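Local coordinates for glycosyl hydrolase, family 31/fibronectin type III domain protein (PDB 4UAP), which binds N-acetylgalactosamine through a calcium-bearing, beta-sandwich carbohydrate-binding module of family 32, probably helping a family 31 glycoside hydrolase recognise galacto-configured sugars, at residues A[19-22]-A[23-26]. Numbering follows the deposited sequence.
Sequences MGLD and KLID. With CA (calcium ion), chain D.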
loop_
_atom_site.group_PDB
_atom_site.type_symbol
_atom_site.label_atom_id
_atom_site.label_comp_id
_atom_site.label_asym_id
_atom_site.label_seq_id
_atom_site.Cartn_x
_atom_site.Cartn_y
_atom_site.Cartn_z
ATOM N N MET A 19 1.058 -2.227 -13.692
ATOM C CA MET A 19 0.762 -2.561 -12.302
ATOM C C MET A 19 1.238 -1.424 -11.402
ATOM O O MET A 19 1.925 -1.646 -10.405
ATOM C CB MET A 19 1.433 -3.894 -11.915
ATOM C CG MET A 19 1.167 -5.031 -12.920
ATOM S SD MET A 19 1.812 -6.669 -12.441
ATOM C CE MET A 19 0.638 -7.119 -11.186
ATOM N N GLY A 20 0.869 -0.196 -11.766
ATOM C CA GLY A 20 1.362 0.983 -11.074
ATOM C C GLY A 20 0.493 1.456 -9.917
ATOM O O GLY A 20 -0.396 0.742 -9.460
ATOM N N LEU A 21 0.763 2.674 -9.456
ATOM C CA LEU A 21 0.109 3.249 -8.278
ATOM C C LEU A 21 -1.412 3.279 -8.381
ATOM O O LEU A 21 -2.106 3.158 -7.382
ATOM C CB LEU A 21 0.633 4.675 -8.043
ATOM C CG LEU A 21 2.119 4.773 -7.679
ATOM C CD1 LEU A 21 2.595 6.230 -7.659
ATOM C CD2 LEU A 21 2.366 4.112 -6.349
ATOM N N ASP A 22 -1.918 3.459 -9.596
ATOM C CA ASP A 22 -3.351 3.538 -9.838
ATOM C C ASP A 22 -4.079 2.275 -9.391
ATOM O O ASP A 22 -5.251 2.329 -9.009
ATOM C CB ASP A 22 -3.617 3.803 -11.324
ATOM C CG ASP A 22 -3.025 2.725 -12.222
ATOM O OD1 ASP A 22 -1.781 2.623 -12.295
ATOM O OD2 ASP A 22 -3.800 1.975 -12.854
ATOM N N LYS A 23 -3.376 1.144 -9.412
ATOM C CA LYS A 23 -3.979 -0.137 -9.017
ATOM C C LYS A 23 -4.200 -0.232 -7.504
ATOM O O LYS A 23 -4.834 -1.168 -7.020
ATOM C CB LYS A 23 -3.111 -1.306 -9.505
ATOM C CG LYS A 23 -3.050 -1.442 -11.038
ATOM C CD LYS A 23 -4.444 -1.710 -11.615
ATOM C CE LYS A 23 -4.433 -1.820 -13.145
ATOM N NZ LYS A 23 -3.967 -3.155 -13.618
ATOM N N LEU A 24 -3.667 0.726 -6.753
ATOM C CA LEU A 24 -3.918 0.769 -5.312
ATOM C C LEU A 24 -5.304 1.326 -5.016
ATOM O O LEU A 24 -5.864 1.075 -3.951
ATOM C CB LEU A 24 -2.866 1.623 -4.586
ATOM C CG LEU A 24 -1.418 1.133 -4.586
ATOM C CD1 LEU A 24 -0.477 2.219 -4.009
ATOM C CD2 LEU A 24 -1.286 -0.186 -3.811
ATOM N N ILE A 25 -5.856 2.092 -5.951
ATOM C CA ILE A 25 -7.132 2.754 -5.700
ATOM C C ILE A 25 -8.141 2.590 -6.841
ATOM O O ILE A 25 -9.081 3.376 -6.961
ATOM C CB ILE A 25 -6.921 4.263 -5.429
ATOM C CG1 ILE A 25 -6.287 4.944 -6.640
ATOM C CG2 ILE A 25 -6.019 4.478 -4.223
ATOM C CD1 ILE A 25 -6.113 6.446 -6.487
ATOM N N ASP A 26 -7.975 1.558 -7.662
ATOM C CA ASP A 26 -8.864 1.391 -8.812
ATOM C C ASP A 26 -10.140 0.631 -8.449
ATOM O O ASP A 26 -10.992 0.405 -9.302
ATOM C CB ASP A 26 -8.147 0.670 -9.947
ATOM C CG ASP A 26 -7.736 -0.731 -9.564
ATOM O OD1 ASP A 26 -7.167 -0.896 -8.467
ATOM O OD2 ASP A 26 -7.991 -1.672 -10.346
HETATM CA CA CA D . -6.472 -2.749 -6.971
#
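Gly20 O accepts the amide N-H of Lys23 at 3.0 Å, the first of three i to i+3 bonds in a 3-10 turn. The turn lies between strands 6-9 and 37-38 of the CBM32 beta-sandwich. Leu24 N to Leu21 O (3.0 Å) and Ile25 N to Asp22 O continue it. All three donors lie above the plane of the carbonyl they bind.

The Lys23 side chain runs from the turn beside Asp22. Its CB packs on Gly20 O at 3.4 Å. CG comes near the same oxygen and Asp22 OD2. A bend at chi2 (-62°) keeps the chain alongside the carboxylate, and Lys23 CD and CE each pass Asp22 OD2 at 3.9 Å. Lys23 NZ then turns away, 5.2 Å from Asp22 OD2, and hydrogen bonds to Ser34 O and Gly18 O.

On the inner side, the Leu21 and Leu24 side chains cross at an angle and meet through their methyls. Both also touch Val8 and Met37, which ties the turn to the sandwich core.

The turn also feeds the calcium site, Lys23 from within the 3-10 segment and Asp26 from just after it. Thr28, Ser35, Asn143 and Glu144 complete the protein ligands. Lys23 gives its backbone O to calcium at 2.3 Å, and Asp26 binds through OD1 at 2.5 Å, while its OD2 stays 3.9 Å from the ion.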